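Local coordinates for protein transcriptional regulator (PDB 1Z4E) that probably transfers acyl groups through a GNAT acetyltransferase fold and may have a role in transcriptional regulation, at residues 59-63 / 64-68; 95-99 / 100-104. One frame throughout, in Å; residues are numbered along the deposited sequence.

From the N terminus, contact 1 comes first: the chain runs up strand 55-62, turns at 62-65 and returns along strand 65-76, so segments 59-63 and 64-68 close a tight hairpin within the central sheet. Contact 2 opens only after strand 84-93, where segments 95-99 and 100-104 carry the chain through a turn into helix 102-116. The two are in series, neither nesting nor crossing, and their centres lie about 11 Å apart. They nevertheless touch through one residue of the helix start: Ile102 CD1 lies 3.6 Å from Val67 CG2, and Ile102 CG2 3.9 Å from Ala60 CB, tying helix 102-116 to the hairpin.

Contact 1: residues 59-63 / 64-68; sequences VACNG and EEIVG
Near-180° first torsions (chi1 175° in Asn62, 177° in Glu65) swing both CG atoms away from their own backbone N and beside the carbonyl carbon, and the two side chains run side by side, pointing the same way. Asn62 ND2 donates to Glu65 OE1 at 2.9 Å, meeting the oxygen nearly along its C-O axis, with amide and carboxylate planes 30° apart. Between these two residues the backbone makes a type II' turn, with Gly63 at the positive-phi corner. A straight bond from Asn62 N to Glu65 O (2.8 Å) and a longer one from Glu65 N to Asn62 O (3.2 Å) identify the hydrogen-bonded pair that ends the hairpin.

On the other face of the sheet, Ile66 lays CD1 against Cys61 SG at 3.7 Å and reaches both CB and CG2 of Val59, the two side chains crossing at a slant. Arg8 and Met21 pack on Ile66 from beyond the hairpin.

Farther from the turn the register slips by one residue. Ala60 O accepts from Val67 N at 2.8 Å and only weakly from Gly68 N, while Ala60 N donates to Gly68 O at 2.8 Å. Val67 and Gly68 thus both face Ala60, the definition of a classic beta bulge.

The chemistry therefore divides: apolar contacts among Val59, Cys61 and Ile66 make up the hairpin's own packing on that face, whereas at the exposed turn a neutral amide holds one carboxylate oxygen, which would be expected to favour the ionised form of Glu65.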
ATOM      1  N   VAL A  59     -18.143  -3.038   2.724  1.00 14.39           N
ATOM      2  CA  VAL A  59     -18.798  -3.252   4.011  1.00 15.12           C
ATOM      3  C   VAL A  59     -19.515  -4.599   4.085  1.00 15.91           C
ATOM      4  O   VAL A  59     -19.987  -5.129   3.065  1.00 14.66           O
ATOM      5  CB  VAL A  59     -19.845  -2.137   4.333  1.00  9.53           C
ATOM      6  CG1 VAL A  59     -19.140  -0.796   4.564  1.00 10.82           C
ATOM      7  CG2 VAL A  59     -20.875  -2.026   3.204  1.00 10.25           C
ATOM      8  N   ALA A  60     -19.555  -5.156   5.297  1.00 11.67           N
ATOM      9  CA  ALA A  60     -20.247  -6.407   5.591  1.00 12.57           C
ATOM     10  C   ALA A  60     -21.517  -5.911   6.275  1.00 12.98           C
ATOM     11  O   ALA A  60     -21.451  -5.105   7.209  1.00 16.72           O
ATOM     12  CB  ALA A  60     -19.427  -7.260   6.553  1.00 12.86           C
ATOM     13  N   CYS A  61     -22.668  -6.392   5.820  1.00 13.87           N
ATOM     14  CA  CYS A  61     -23.938  -5.924   6.351  1.00 12.80           C
ATOM     15  C   CYS A  61     -24.865  -6.985   6.928  1.00 14.32           C
ATOM     16  O   CYS A  61     -24.915  -8.116   6.446  1.00 13.36           O
ATOM     17  CB  CYS A  61     -24.697  -5.188   5.244  1.00 22.74           C
ATOM     18  SG  CYS A  61     -23.686  -4.054   4.270  1.00 22.07           S
ATOM     19  N   ASN A  62     -25.594  -6.587   7.967  1.00 17.67           N
ATOM     20  CA  ASN A  62     -26.601  -7.419   8.624  1.00 20.78           C
ATOM     21  C   ASN A  62     -27.836  -6.554   8.395  1.00 22.93           C
ATOM     22  O   ASN A  62     -28.299  -5.853   9.297  1.00 18.88           O
ATOM     23  CB  ASN A  62     -26.306  -7.547  10.124  1.00 14.97           C
ATOM     24  CG  ASN A  62     -27.388  -8.310  10.870  1.00 17.36           C
ATOM     25  OD1 ASN A  62     -27.781  -9.398  10.463  1.00 14.94           O
ATOM     26  ND2 ASN A  62     -27.868  -7.742  11.974  1.00 15.63           N
ATOM     27  N   GLY A  63     -28.360  -6.590   7.173  1.00 20.29           N
ATOM     28  CA  GLY A  63     -29.491  -5.742   6.851  1.00 23.36           C
ATOM     29  C   GLY A  63     -28.878  -4.356   6.735  1.00 24.17           C
ATOM     30  O   GLY A  63     -27.846  -4.196   6.082  1.00 21.75           O
ATOM     31  N   GLU A  64     -29.468  -3.362   7.389  1.00 24.70           N
ATOM     32  CA  GLU A  64     -28.940  -2.000   7.327  1.00 28.13           C
ATOM     33  C   GLU A  64     -27.796  -1.775   8.312  1.00 27.10           C
ATOM     34  O   GLU A  64     -27.108  -0.755   8.259  1.00 24.89           O
ATOM     35  CB  GLU A  64     -30.053  -0.990   7.600  1.00 36.29           C
ATOM     36  CG  GLU A  64     -31.119  -0.932   6.516  1.00 40.71           C
ATOM     37  CD  GLU A  64     -32.229   0.048   6.849  1.00 49.43           C
ATOM     38  OE1 GLU A  64     -31.919   1.220   7.150  1.00 47.19           O
ATOM     39  OE2 GLU A  64     -33.411  -0.354   6.806  1.00 51.31           O
ATOM     40  N   GLU A  65     -27.589  -2.734   9.205  1.00 20.28           N
ATOM     41  CA  GLU A  65     -26.533  -2.624  10.199  1.00 16.62           C
ATOM     42  C   GLU A  65     -25.182  -3.012   9.604  1.00 13.14           C
ATOM     43  O   GLU A  65     -24.998  -4.137   9.125  1.00 15.81           O
ATOM     44  CB  GLU A  65     -26.867  -3.530  11.399  1.00 19.76           C
ATOM     45  CG  GLU A  65     -25.816  -3.564  12.497  1.00 17.55           C
ATOM     46  CD  GLU A  65     -26.222  -4.469  13.652  1.00 22.16           C
ATOM     47  OE1 GLU A  65     -26.504  -5.666  13.417  1.00 18.89           O
ATOM     48  OE2 GLU A  65     -26.261  -3.980  14.798  1.00 21.55           O
ATOM     49  N   ILE A  66     -24.236  -2.079   9.621  1.00 15.38           N
ATOM     50  CA  ILE A  66     -22.906  -2.365   9.099  1.00 16.46           C
ATOM     51  C   ILE A  66     -22.151  -3.092  10.208  1.00 13.90           C
ATOM     52  O   ILE A  66     -22.014  -2.576  11.314  1.00 14.23           O
ATOM     53  CB  ILE A  66     -22.143  -1.067   8.736  1.00 14.02           C
ATOM     54  CG1 ILE A  66     -22.897  -0.295   7.643  1.00 16.96           C
ATOM     55  CG2 ILE A  66     -20.733  -1.412   8.269  1.00 13.44           C
ATOM     56  CD1 ILE A  66     -23.048  -1.062   6.330  1.00 19.41           C
ATOM     57  N   VAL A  67     -21.658  -4.290   9.919  1.00 11.06           N
ATOM     58  CA  VAL A  67     -20.945  -5.043  10.938  1.00 12.02           C
ATOM     59  C   VAL A  67     -19.468  -5.248  10.640  1.00 12.44           C
ATOM     60  O   VAL A  67     -18.758  -5.888  11.417  1.00 11.72           O
ATOM     61  CB  VAL A  67     -21.623  -6.407  11.178  1.00 17.81           C
ATOM     62  CG1 VAL A  67     -23.049  -6.173  11.631  1.00 15.58           C
ATOM     63  CG2 VAL A  67     -21.604  -7.250   9.907  1.00 17.17           C
ATOM     64  N   GLY A  68     -19.007  -4.693   9.523  1.00 14.52           N
ATOM     65  CA  GLY A  68     -17.609  -4.831   9.161  1.00 13.38           C
ATOM     66  C   GLY A  68     -17.264  -3.951   7.978  1.00 13.41           C
ATOM     67  O   GLY A  68     -18.132  -3.601   7.184  1.00 13.18           O
TER

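Contact 2: residues 95-99 / 100-104; sequences SAARG and QGIGS
The turn that leads into helix 102-116 of the acetyltransferase fold brings Ala97 and Ile102 together: Ala97 CB meets Ile102 CD1 at 3.6 Å. Ile102 reaches it by an extended end, chi2 174° setting CD1 anti to CA, and Thr93 of strand 84-93 also touches this side chain.

A type II beta turn runs from Ala97 to Gln100, with Gly99 at its positive-phi corner. No clear direct hydrogen bond joins the segments; a water stands inside the curve instead. It donates to Ala97 O at 2.7 Å and accepts from Gln100 N at 2.8 Å and from Ile102 N at 3.1 Å. One solvent molecule thus replaces the direct link between the turn's ends and also engages an amide of the first helical turn.

Gln100 bends back at chi2 (-52°), and its aliphatic part lies against the turn, CG standing 3.6 Å from Ala97 O. Next comes Gly101 at the N-cap position; its phi of 68° gives the chain a second positive-phi residue just before the helix, and, as a glycine, it offers no side-chain cap.

The sequence Arg98-Gly99-Gln100-Gly101-Ile102-Gly103 matches the Q/R-x-x-G-x-G/A signature of GNAT enzymes. Here the backbone N atoms of Gln100 and Ile102 converge on one water, consistent with the family's glycine-rich turn and helix N terminus, which typically receive the pyrophosphate of acetyl-CoA.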
ATOM      1  N   SER A  95     -17.694  -3.977  17.172  1.00 18.47           N
ATOM      2  CA  SER A  95     -17.274  -4.377  18.516  1.00 19.07           C
ATOM      3  C   SER A  95     -18.251  -5.325  19.221  1.00 19.37           C
ATOM      4  O   SER A  95     -17.876  -6.013  20.168  1.00 22.30           O
ATOM      5  CB  SER A  95     -17.033  -3.141  19.391  1.00 21.53           C
ATOM      6  OG  SER A  95     -18.233  -2.423  19.616  1.00 24.64           O
ATOM      7  N   ALA A  96     -19.496  -5.365  18.753  1.00 16.40           N
ATOM      8  CA  ALA A  96     -20.496  -6.248  19.347  1.00 16.20           C
ATOM      9  C   ALA A  96     -20.685  -7.507  18.510  1.00 17.98           C
ATOM     10  O   ALA A  96     -21.624  -8.278  18.729  1.00 17.47           O
ATOM     11  CB  ALA A  96     -21.832  -5.509  19.487  1.00 20.41           C
ATOM     12  N   ALA A  97     -19.782  -7.730  17.561  1.00 21.47           N
ATOM     13  CA  ALA A  97     -19.893  -8.899  16.689  1.00 22.12           C
ATOM     14  C   ALA A  97     -18.590  -9.668  16.543  1.00 22.55           C
ATOM     15  O   ALA A  97     -18.362 -10.312  15.521  1.00 24.63           O
ATOM     16  CB  ALA A  97     -20.388  -8.469  15.315  1.00 19.24           C
ATOM     17  N   ARG A  98     -17.743  -9.622  17.565  1.00 22.65           N
ATOM     18  CA  ARG A  98     -16.467 -10.325  17.492  1.00 24.48           C
ATOM     19  C   ARG A  98     -16.632 -11.839  17.609  1.00 27.57           C
ATOM     20  O   ARG A  98     -17.530 -12.334  18.298  1.00 24.65           O
ATOM     21  CB  ARG A  98     -15.519  -9.828  18.590  1.00 29.92           C
ATOM     22  CG  ARG A  98     -15.380  -8.303  18.672  1.00 37.09           C
ATOM     23  CD  ARG A  98     -15.202  -7.659  17.295  1.00 43.54           C
ATOM     24  NE  ARG A  98     -14.081  -8.219  16.546  1.00 51.93           N
ATOM     25  CZ  ARG A  98     -12.806  -8.094  16.897  1.00 52.40           C
ATOM     26  NH1 ARG A  98     -12.477  -7.422  17.994  1.00 49.74           N
ATOM     27  NH2 ARG A  98     -11.856  -8.641  16.149  1.00 52.38           N
ATOM     28  N   GLY A  99     -15.762 -12.567  16.918  1.00 32.58           N
ATOM     29  CA  GLY A  99     -15.794 -14.018  16.966  1.00 32.59           C
ATOM     30  C   GLY A  99     -16.878 -14.672  16.137  1.00 34.36           C
ATOM     31  O   GLY A  99     -17.145 -15.862  16.296  1.00 40.39           O
ATOM     32  N   GLN A 100     -17.497 -13.909  15.242  1.00 29.08           N
ATOM     33  CA  GLN A 100     -18.560 -14.446  14.400  1.00 27.87           C
ATOM     34  C   GLN A 100     -18.143 -14.671  12.936  1.00 26.00           C
ATOM     35  O   GLN A 100     -18.994 -14.825  12.057  1.00 28.24           O
ATOM     36  CB  GLN A 100     -19.778 -13.522  14.456  1.00 40.21           C
ATOM     37  CG  GLN A 100     -20.318 -13.301  15.869  1.00 41.09           C
ATOM     38  CD  GLN A 100     -20.580 -14.604  16.612  1.00 41.78           C
ATOM     39  OE1 GLN A 100     -19.795 -15.025  17.474  1.00 43.17           O
ATOM     40  NE2 GLN A 100     -21.685 -15.257  16.270  1.00 38.00           N
ATOM     41  N   GLY A 101     -16.838 -14.678  12.679  1.00 29.36           N
ATOM     42  CA  GLY A 101     -16.347 -14.906  11.328  1.00 26.56           C
ATOM     43  C   GLY A 101     -16.632 -13.827  10.296  1.00 24.45           C
ATOM     44  O   GLY A 101     -16.531 -14.073   9.090  1.00 20.62           O
ATOM     45  N   ILE A 102     -16.982 -12.628  10.753  1.00 18.04           N
ATOM     46  CA  ILE A 102     -17.268 -11.533   9.830  1.00 17.96           C
ATOM     47  C   ILE A 102     -15.984 -11.045   9.161  1.00 16.56           C
ATOM     48  O   ILE A 102     -15.950 -10.824   7.950  1.00 15.74           O
ATOM     49  CB  ILE A 102     -17.939 -10.356  10.564  1.00 21.99           C
ATOM     50  CG1 ILE A 102     -19.299 -10.799  11.110  1.00 26.45           C
ATOM     51  CG2 ILE A 102     -18.095  -9.170   9.620  1.00 19.61           C
ATOM     52  CD1 ILE A 102     -19.972  -9.757  11.972  1.00 31.88           C
ATOM     53  N   GLY A 103     -14.934 -10.877   9.957  1.00 14.03           N
ATOM     54  CA  GLY A 103     -13.656 -10.425   9.424  1.00 15.13           C
ATOM     55  C   GLY A 103     -13.149 -11.359   8.337  1.00 15.85           C
ATOM     56  O   GLY A 103     -12.721 -10.915   7.269  1.00 15.78           O
ATOM     57  N   SER A 104     -13.208 -12.660   8.603  1.00 15.04           N
ATOM     58  CA  SER A 104     -12.757 -13.651   7.631  1.00 15.73           C
ATOM     59  C   SER A 104     -13.556 -13.576   6.326  1.00 16.45           C
ATOM     60  O   SER A 104     -12.982 -13.606   5.241  1.00 15.71           O
ATOM     61  CB  SER A 104     -12.861 -15.060   8.222  1.00 21.54           C
ATOM     62  OG  SER A 104     -12.431 -16.023   7.272  1.00 24.63           O
TER
HETATM   63  O   HOH W   1     -16.855 -11.672  13.676  1.00 19.62           O